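Local structure of D-psicose 3-epimerase (Agrobacterium tumefaciens, 2HK0) at residues I60-D65 / F109-S114; N115-D120 / L163-C168; R236-G241 / V261-F266. The protein catalyses the epimerisation of D-psicose at carbon 3, interconverting it with D-fructose, and relies on a metal ion for this reaction. All coordinates share one frame; numbering follows the deposited sequence.

Contact 1 (I60-D65 / F109-S114); sequences INEYSD and FERTLS
N61 and T112 carry the contact through their polar ends. The amide nitrogen ND2 of N61 donates to OG1 of T112 over 2.7 Å. The bond is almost straight, with an N-H...O angle of 174°. OG1 lies close to the amide plane of N61. The two side chains meet at about a right angle. OD1, on the other branch of the N61 amide, rests 3.3 Å from CA of T112. R111 adds a looser arm. Its CG stands anti to the backbone N (chi1 176°), and the chain stays extended as far as NE. This carries the guanidinium back over the loop, where CB of N61 lies over one of its faces. NH2 of R111 reaches within 3.6 Å of O of N61. OE2 of E62 is 4.3 Å from NH2 of R111. OE2 sits off the guanidinium plane with no N-H directed at it, so any attraction is probably one of charge at a distance.

Both buried polar groups have second partners: OG1 of T112 also bonds to the backbone O of F108, one turn back in the helix, and OD1 of N61 takes a hydrogen bond from ND2 of N115, one turn on. Both ends of the N61 amide are therefore held, which should fix its rotation. A type I turn from I60 to Y63 presents N61 to the helix. S64 then takes the N-cap position of helix 65-77, and D65 forms a salt bridge with K118.

The contact thus ties the link between helices 57-60 and 65-77 to the side of helix 99-118. F109, E110, L113 and S114 on that helix pack against helix 142-162.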
loop_
_atom_site.group_PDB
_atom_site.type_symbol
_atom_site.label_atom_id
_atom_site.label_comp_id
_atom_site.label_asym_id
_atom_site.label_seq_id
_atom_site.Cartn_x
_atom_site.Cartn_y
_atom_site.Cartn_z
ATOM N N ILE A 60 -9.025 32.393 -22.126
ATOM C CA ILE A 60 -9.647 32.278 -23.433
ATOM C C ILE A 60 -10.639 33.396 -23.771
ATOM O O ILE A 60 -10.717 33.827 -24.921
ATOM C CB ILE A 60 -10.318 30.894 -23.556
ATOM C CG1 ILE A 60 -9.244 29.814 -23.386
ATOM C CG2 ILE A 60 -11.029 30.755 -24.889
ATOM C CD1 ILE A 60 -9.756 28.390 -23.424
ATOM N N ASN A 61 -11.373 33.880 -22.774
ATOM C CA ASN A 61 -12.352 34.938 -23.004
ATOM C C ASN A 61 -11.747 36.303 -23.311
ATOM O O ASN A 61 -12.462 37.233 -23.677
ATOM C CB ASN A 61 -13.285 35.070 -21.801
ATOM C CG ASN A 61 -14.242 33.905 -21.685
ATOM O OD1 ASN A 61 -14.623 33.312 -22.687
ATOM N ND2 ASN A 61 -14.646 33.582 -20.463
ATOM N N GLU A 62 -10.434 36.424 -23.172
ATOM C CA GLU A 62 -9.782 37.702 -23.419
ATOM C C GLU A 62 -9.098 37.821 -24.768
ATOM O O GLU A 62 -8.732 38.921 -25.186
ATOM C CB GLU A 62 -8.784 38.001 -22.300
ATOM C CG GLU A 62 -9.472 38.337 -20.988
ATOM C CD GLU A 62 -10.725 39.174 -21.208
ATOM O OE1 GLU A 62 -10.637 40.216 -21.898
ATOM O OE2 GLU A 62 -11.804 38.784 -20.699
ATOM N N TYR A 63 -8.934 36.692 -25.449
ATOM C CA TYR A 63 -8.293 36.678 -26.756
ATOM C C TYR A 63 -9.264 37.082 -27.851
ATOM O O TYR A 63 -10.457 36.810 -27.768
ATOM C CB TYR A 63 -7.748 35.282 -27.061
ATOM C CG TYR A 63 -6.560 34.891 -26.221
ATOM C CD1 TYR A 63 -5.339 35.555 -26.352
ATOM C CD2 TYR A 63 -6.655 33.868 -25.284
ATOM C CE1 TYR A 63 -4.241 35.209 -25.565
ATOM C CE2 TYR A 63 -5.564 33.514 -24.491
ATOM C CZ TYR A 63 -4.364 34.187 -24.636
ATOM O OH TYR A 63 -3.295 33.836 -23.848
ATOM N N SER A 64 -8.739 37.734 -28.881
ATOM C CA SER A 64 -9.547 38.155 -30.014
ATOM C C SER A 64 -9.799 36.915 -30.848
ATOM O O SER A 64 -9.056 35.943 -30.752
ATOM C CB SER A 64 -8.786 39.166 -30.865
ATOM O OG SER A 64 -7.694 38.546 -31.527
ATOM N N ASP A 65 -10.833 36.948 -31.676
ATOM C CA ASP A 65 -11.135 35.802 -32.520
ATOM C C ASP A 65 -9.939 35.458 -33.408
ATOM O O ASP A 65 -9.758 34.301 -33.799
ATOM C CB ASP A 65 -12.382 36.092 -33.368
ATOM C CG ASP A 65 -13.673 35.913 -32.581
ATOM O OD1 ASP A 65 -13.616 35.971 -31.335
ATOM O OD2 ASP A 65 -14.745 35.721 -33.198
ATOM N N PHE A 109 -20.983 31.236 -18.642
ATOM C CA PHE A 109 -20.713 29.932 -19.222
ATOM C C PHE A 109 -20.943 29.902 -20.727
ATOM O O PHE A 109 -20.122 29.371 -21.472
ATOM C CB PHE A 109 -21.565 28.849 -18.555
ATOM C CG PHE A 109 -20.898 28.199 -17.379
ATOM C CD1 PHE A 109 -21.103 28.677 -16.084
ATOM C CD2 PHE A 109 -20.046 27.115 -17.566
ATOM C CE1 PHE A 109 -20.469 28.078 -14.989
ATOM C CE2 PHE A 109 -19.406 26.506 -16.475
ATOM C CZ PHE A 109 -19.618 26.988 -15.189
ATOM N N GLU A 110 -22.058 30.469 -21.176
ATOM C CA GLU A 110 -22.355 30.477 -22.604
ATOM C C GLU A 110 -21.255 31.167 -23.401
ATOM O O GLU A 110 -20.812 30.663 -24.428
ATOM C CB GLU A 110 -23.713 31.131 -22.844
ATOM C CG GLU A 110 -24.835 30.243 -22.337
ATOM C CD GLU A 110 -26.204 30.834 -22.566
ATOM O OE1 GLU A 110 -26.360 31.613 -23.534
ATOM O OE2 GLU A 110 -27.125 30.508 -21.785
ATOM N N ARG A 111 -20.789 32.303 -22.905
ATOM C CA ARG A 111 -19.715 33.036 -23.574
ATOM C C ARG A 111 -18.414 32.219 -23.609
ATOM O O ARG A 111 -17.760 32.084 -24.653
ATOM C CB ARG A 111 -19.468 34.359 -22.843
ATOM C CG ARG A 111 -18.313 35.168 -23.395
ATOM C CD ARG A 111 -17.971 36.296 -22.442
ATOM N NE ARG A 111 -17.019 37.240 -23.014
ATOM C CZ ARG A 111 -16.336 38.123 -22.291
ATOM N NH1 ARG A 111 -16.506 38.164 -20.975
ATOM N NH2 ARG A 111 -15.498 38.972 -22.880
ATOM N N THR A 112 -18.040 31.675 -22.457
ATOM C CA THR A 112 -16.819 30.887 -22.356
ATOM C C THR A 112 -16.896 29.650 -23.241
ATOM O O THR A 112 -15.957 29.331 -23.953
ATOM C CB THR A 112 -16.572 30.461 -20.893
ATOM O OG1 THR A 112 -16.525 31.628 -20.067
ATOM C CG2 THR A 112 -15.268 29.728 -20.758
ATOM N N LEU A 113 -18.024 28.952 -23.197
ATOM C CA LEU A 113 -18.210 27.746 -24.004
ATOM C C LEU A 113 -18.079 28.047 -25.509
ATOM O O LEU A 113 -17.490 27.264 -26.259
ATOM C CB LEU A 113 -19.589 27.140 -23.703
ATOM C CG LEU A 113 -19.819 25.880 -22.851
ATOM C CD1 LEU A 113 -18.640 25.555 -21.982
ATOM C CD2 LEU A 113 -21.088 26.069 -22.015
ATOM N N SER A 114 -18.633 29.178 -25.954
ATOM C CA SER A 114 -18.538 29.552 -27.363
ATOM C C SER A 114 -17.073 29.778 -27.735
ATOM O O SER A 114 -16.613 29.347 -28.793
ATOM C CB SER A 114 -19.334 30.831 -27.644
ATOM O OG SER A 114 -20.719 30.624 -27.395
#

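Contact 2 (N115-D120 / L163-C168); sequences NVAKLD and LGINLC
CG1 of I165 lies beside the backbone N (chi1 -65°), and the extended chi2 swings CD1 out to the helix. V116 has CG1 roughly anti to its backbone N (chi1 151°), and this methyl is the one that answers. CG1 of V116 and CD1 of I165 are 3.6 Å apart. The same CD1 is 4.4 Å from CB of A117, so it rests over two neighbouring residues of the helix.

L163 takes the other side-chain contact. Its CD2 is 4.0 Å from CB of A117, and its CB and CD1 are nearly as close. The single methyl of A117 therefore sits against CB and both methyls of L163. The contact is entirely apolar.

Helix 99-118 ends here in a Schellman motif, with D120 at C-prime and I121 N bonded to V116 O. The helix before I165 ends in the same way, with G164 at C-prime. V116 and I165 both also touch I124 of strand 123-126. This is the helix-on-sheet packing of a TIM barrel, placed where the chain enters strands 123-126 and 166-170. In such barrels the active site lies at the other end of the strands.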
loop_
_atom_site.group_PDB
_atom_site.type_symbol
_atom_site.label_atom_id
_atom_site.label_comp_id
_atom_site.label_asym_id
_atom_site.label_seq_id
_atom_site.Cartn_x
_atom_site.Cartn_y
_atom_site.Cartn_z
ATOM N N ASN A 115 -16.340 30.458 -26.865
ATOM C CA ASN A 115 -14.931 30.722 -27.136
ATOM C C ASN A 115 -14.123 29.422 -27.107
ATOM O O ASN A 115 -13.245 29.211 -27.942
ATOM C CB ASN A 115 -14.385 31.730 -26.126
ATOM C CG ASN A 115 -14.938 33.130 -26.353
ATOM O OD1 ASN A 115 -15.187 33.523 -27.489
ATOM N ND2 ASN A 115 -15.123 33.884 -25.278
ATOM N N VAL A 116 -14.451 28.552 -26.154
ATOM C CA VAL A 116 -13.791 27.258 -25.992
ATOM C C VAL A 116 -13.902 26.432 -27.278
ATOM O O VAL A 116 -12.947 25.762 -27.695
ATOM C CB VAL A 116 -14.443 26.514 -24.802
ATOM C CG1 VAL A 116 -14.357 25.030 -24.985
ATOM C CG2 VAL A 116 -13.771 26.968 -23.485
ATOM N N ALA A 117 -15.067 26.489 -27.916
ATOM C CA ALA A 117 -15.279 25.747 -29.153
ATOM C C ALA A 117 -14.398 26.295 -30.275
ATOM O O ALA A 117 -13.980 25.545 -31.168
ATOM C CB ALA A 117 -16.756 25.801 -29.550
ATOM N N LYS A 118 -14.107 27.599 -30.229
ATOM C CA LYS A 118 -13.257 28.233 -31.234
ATOM C C LYS A 118 -11.840 27.671 -31.175
ATOM O O LYS A 118 -11.065 27.826 -32.124
ATOM C CB LYS A 118 -13.201 29.752 -31.031
ATOM C CG LYS A 118 -14.510 30.475 -31.294
ATOM C CD LYS A 118 -14.416 31.958 -30.891
ATOM C CE LYS A 118 -15.774 32.649 -31.013
ATOM N NZ LYS A 118 -15.763 34.048 -30.495
ATOM N N LEU A 119 -11.488 27.039 -30.058
ATOM C CA LEU A 119 -10.162 26.450 -29.915
ATOM C C LEU A 119 -10.214 24.939 -30.123
ATOM O O LEU A 119 -9.237 24.228 -29.860
ATOM C CB LEU A 119 -9.571 26.757 -28.530
ATOM C CG LEU A 119 -9.205 28.216 -28.229
ATOM C CD1 LEU A 119 -8.602 28.296 -26.847
ATOM C CD2 LEU A 119 -8.221 28.756 -29.273
ATOM N N ASP A 120 -11.361 24.446 -30.587
ATOM C CA ASP A 120 -11.538 23.018 -30.825
ATOM C C ASP A 120 -11.341 22.212 -29.532
ATOM O O ASP A 120 -10.734 21.141 -29.532
ATOM C CB ASP A 120 -10.563 22.539 -31.913
ATOM C CG ASP A 120 -10.982 21.207 -32.533
ATOM O OD1 ASP A 120 -12.196 20.915 -32.533
ATOM O OD2 ASP A 120 -10.107 20.461 -33.029
ATOM N N LEU A 163 -22.197 22.393 -29.101
ATOM C CA LEU A 163 -20.813 22.654 -29.480
ATOM C C LEU A 163 -19.939 21.403 -29.354
ATOM O O LEU A 163 -18.727 21.479 -29.508
ATOM C CB LEU A 163 -20.245 23.793 -28.603
ATOM C CG LEU A 163 -20.956 25.148 -28.759
ATOM C CD1 LEU A 163 -20.486 26.139 -27.697
ATOM C CD2 LEU A 163 -20.681 25.694 -30.165
ATOM N N GLY A 164 -20.566 20.259 -29.076
ATOM C CA GLY A 164 -19.832 19.004 -28.923
ATOM C C GLY A 164 -18.928 19.006 -27.696
ATOM O O GLY A 164 -17.866 18.389 -27.692
ATOM N N ILE A 165 -19.365 19.697 -26.647
ATOM C CA ILE A 165 -18.597 19.832 -25.415
ATOM C C ILE A 165 -19.195 19.054 -24.240
ATOM O O ILE A 165 -20.395 19.130 -23.990
ATOM C CB ILE A 165 -18.511 21.344 -24.997
ATOM C CG1 ILE A 165 -17.705 22.131 -26.040
ATOM C CG2 ILE A 165 -17.915 21.487 -23.565
ATOM C CD1 ILE A 165 -17.618 23.651 -25.767
ATOM N N ASN A 166 -18.347 18.314 -23.525
ATOM C CA ASN A 166 -18.762 17.578 -22.331
ATOM C C ASN A 166 -18.376 18.420 -21.120
ATOM O O ASN A 166 -17.269 18.949 -21.072
ATOM C CB ASN A 166 -18.050 16.219 -22.233
ATOM C CG ASN A 166 -18.622 15.197 -23.200
ATOM O OD1 ASN A 166 -19.831 15.050 -23.302
ATOM N ND2 ASN A 166 -17.755 14.489 -23.913
ATOM N N LEU A 167 -19.296 18.550 -20.164
ATOM C CA LEU A 167 -19.078 19.299 -18.932
ATOM C C LEU A 167 -18.731 18.261 -17.857
ATOM O O LEU A 167 -19.543 17.380 -17.547
ATOM C CB LEU A 167 -20.364 20.053 -18.553
ATOM C CG LEU A 167 -20.856 21.028 -19.641
ATOM C CD1 LEU A 167 -22.212 21.611 -19.276
ATOM C CD2 LEU A 167 -19.814 22.136 -19.817
ATOM N N CYS A 168 -17.531 18.353 -17.293
ATOM C CA CYS A 168 -17.100 17.389 -16.281
ATOM C C CYS A 168 -17.060 18.025 -14.898
ATOM O O CYS A 168 -16.262 18.930 -14.646
ATOM C CB CYS A 168 -15.731 16.831 -16.665
ATOM S SG CYS A 168 -15.761 16.077 -18.317
#

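Contact 3 (R236-G241 / V261-F266); sequences RVPGKG and VIMEPF
M263, a selenomethionine here, packs on the ring of P238. Its CB meets the ring first, 3.8 Å from CD of P238 and 4.0 Å from CG of P238. CG stands between the backbone N and the carbonyl carbon (chi1 56°). From there the chain runs on beside the proline, and SE lies 4.1 Å from CD of P238. A bend at the last torsion (chi3 68°) leaves the terminal CE 4.3 Å from CD of P238, a looser approach than that of CB.

CG1 of V237 lies against the P265 ring, 3.7 Å from CB of P265 and 3.8 Å from CG of P265. These two side chains cross at a slant. The two prolines and their partners make a buried, apolar joint.

A type II turn from V237 to K240 shapes the first segment, closed by K240 N to V237 O at 3.2 Å. G239 N bonds to E232 OE2, while R236 bonds to N234 through NE and forms a salt bridge to D212 of a neighbouring subunit through NH1. E264 OE1 makes a weak hydrogen bond to H229 and lies close to the like-charged D203, a cluster consistent with the metal site of the family.

Strand 260-263 lies between strands 225-230 and 22-26, which closes the barrel. Helix 289-307 covers the joint: A299 touches V237, P238 and M263, and S303 touches P238.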
loop_
_atom_site.group_PDB
_atom_site.type_symbol
_atom_site.label_atom_id
_atom_site.label_comp_id
_atom_site.label_asym_id
_atom_site.label_seq_id
_atom_site.Cartn_x
_atom_site.Cartn_y
_atom_site.Cartn_z
ATOM N N ARG A 236 2.947 16.812 -5.952
ATOM C CA ARG A 236 4.140 16.659 -6.775
ATOM C C ARG A 236 3.682 15.878 -8.012
ATOM O O ARG A 236 2.566 15.349 -8.040
ATOM C CB ARG A 236 5.210 15.861 -6.032
ATOM C CG ARG A 236 5.884 16.636 -4.889
ATOM C CD ARG A 236 6.786 15.690 -4.110
ATOM N NE ARG A 236 5.950 14.748 -3.390
ATOM C CZ ARG A 236 6.363 13.584 -2.905
ATOM N NH1 ARG A 236 7.630 13.200 -3.064
ATOM N NH2 ARG A 236 5.499 12.813 -2.253
ATOM N N VAL A 237 4.533 15.804 -9.027
ATOM C CA VAL A 237 4.178 15.089 -10.235
ATOM C C VAL A 237 4.017 13.606 -9.937
ATOM O O VAL A 237 4.658 13.059 -9.040
ATOM C CB VAL A 237 5.246 15.265 -11.334
ATOM C CG1 VAL A 237 5.490 16.751 -11.599
ATOM C CG2 VAL A 237 6.524 14.580 -10.922
ATOM N N PRO A 238 3.128 12.941 -10.679
ATOM C CA PRO A 238 2.878 11.513 -10.494
ATOM C C PRO A 238 4.161 10.683 -10.571
ATOM O O PRO A 238 4.991 10.875 -11.462
ATOM C CB PRO A 238 1.916 11.191 -11.625
ATOM C CG PRO A 238 1.119 12.486 -11.754
ATOM C CD PRO A 238 2.231 13.517 -11.696
ATOM N N GLY A 239 4.317 9.764 -9.626
ATOM C CA GLY A 239 5.496 8.921 -9.605
ATOM C C GLY A 239 6.499 9.310 -8.528
ATOM O O GLY A 239 7.385 8.511 -8.186
ATOM N N LYS A 240 6.382 10.528 -7.996
ATOM C CA LYS A 240 7.300 10.991 -6.951
ATOM C C LYS A 240 6.859 10.486 -5.571
ATOM O O LYS A 240 7.643 10.508 -4.609
ATOM C CB LYS A 240 7.315 12.524 -6.895
ATOM C CG LYS A 240 7.868 13.239 -8.131
ATOM C CD LYS A 240 9.393 13.237 -8.117
ATOM C CE LYS A 240 9.966 14.258 -9.106
ATOM N NZ LYS A 240 11.456 14.215 -9.052
ATOM N N GLY A 241 5.610 10.026 -5.474
ATOM C CA GLY A 241 5.102 9.623 -4.179
ATOM C C GLY A 241 4.447 8.279 -3.968
ATOM O O GLY A 241 4.613 7.353 -4.752
ATOM N N VAL A 261 -6.024 12.042 -18.985
ATOM C CA VAL A 261 -5.427 11.961 -17.660
ATOM C C VAL A 261 -4.473 13.162 -17.632
ATOM O O VAL A 261 -3.430 13.141 -18.289
ATOM C CB VAL A 261 -4.629 10.652 -17.476
ATOM C CG1 VAL A 261 -3.922 10.662 -16.126
ATOM C CG2 VAL A 261 -5.568 9.458 -17.565
ATOM N N ILE A 262 -4.849 14.205 -16.897
ATOM C CA ILE A 262 -4.052 15.422 -16.815
ATOM C C ILE A 262 -3.336 15.521 -15.483
ATOM O O ILE A 262 -3.985 15.514 -14.420
ATOM C CB ILE A 262 -4.936 16.692 -16.914
ATOM C CG1 ILE A 262 -5.964 16.548 -18.045
ATOM C CG2 ILE A 262 -4.033 17.943 -17.102
ATOM C CD1 ILE A 262 -5.353 16.374 -19.426
HETATM N N MSE A 263 -2.012 15.611 -15.508
HETATM C CA MSE A 263 -1.304 15.780 -14.236
HETATM C C MSE A 263 -1.417 17.276 -13.908
HETATM O O MSE A 263 -1.231 18.131 -14.772
HETATM C CB MSE A 263 0.160 15.342 -14.331
HETATM C CG MSE A 263 0.987 16.020 -15.403
HETATM SE SE MSE A 263 2.786 15.230 -15.379
HETATM C CE MSE A 263 2.391 13.440 -16.010
ATOM N N GLU A 264 -1.741 17.577 -12.657
ATOM C CA GLU A 264 -1.943 18.945 -12.206
ATOM C C GLU A 264 -0.998 19.215 -11.036
ATOM O O GLU A 264 -1.424 19.429 -9.906
ATOM C CB GLU A 264 -3.406 19.079 -11.774
ATOM C CG GLU A 264 -3.855 20.448 -11.318
ATOM C CD GLU A 264 -5.317 20.430 -10.881
ATOM O OE1 GLU A 264 -5.693 19.511 -10.126
ATOM O OE2 GLU A 264 -6.085 21.326 -11.292
ATOM N N PRO A 265 0.311 19.210 -11.301
ATOM C CA PRO A 265 1.241 19.454 -10.201
ATOM C C PRO A 265 1.440 20.922 -9.832
ATOM O O PRO A 265 1.475 21.802 -10.686
ATOM C CB PRO A 265 2.523 18.774 -10.683
ATOM C CG PRO A 265 2.470 18.986 -12.188
ATOM C CD PRO A 265 1.010 18.909 -12.570
ATOM N N PHE A 266 1.557 21.170 -8.538
ATOM C CA PHE A 266 1.781 22.517 -8.023
ATOM C C PHE A 266 2.885 22.346 -6.976
ATOM O O PHE A 266 2.627 21.919 -5.843
ATOM C CB PHE A 266 0.498 23.064 -7.381
ATOM C CG PHE A 266 -0.604 23.400 -8.375
ATOM C CD1 PHE A 266 -0.485 24.500 -9.227
ATOM C CD2 PHE A 266 -1.779 22.641 -8.420
ATOM C CE1 PHE A 266 -1.527 24.847 -10.114
ATOM C CE2 PHE A 266 -2.821 22.970 -9.292
ATOM C CZ PHE A 266 -2.697 24.081 -10.147
#

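Overall arrangement
The three contacts follow one another along the chain and belong to one eight-stranded TIM barrel. Contacts 1 and 2 are neighbours, with centres 10 Å apart. They share helix 99-118, which offers one side to the loop at 60-65 and, further on, another to the turn leading into strand 166-170. Besides their polar links they pack directly, I60 on L119 and L113 O against L163. Contact 3 lies across the chain's centre, about 28 Å from contact 1 and 25 Å from contact 2, centre to centre. Contacts 2 and 3 reach the same sheet. Contact 1 joins outer helices; contact 2 joins a helix to a strand entry; the third lies at the end of the barrel where the active site is expected.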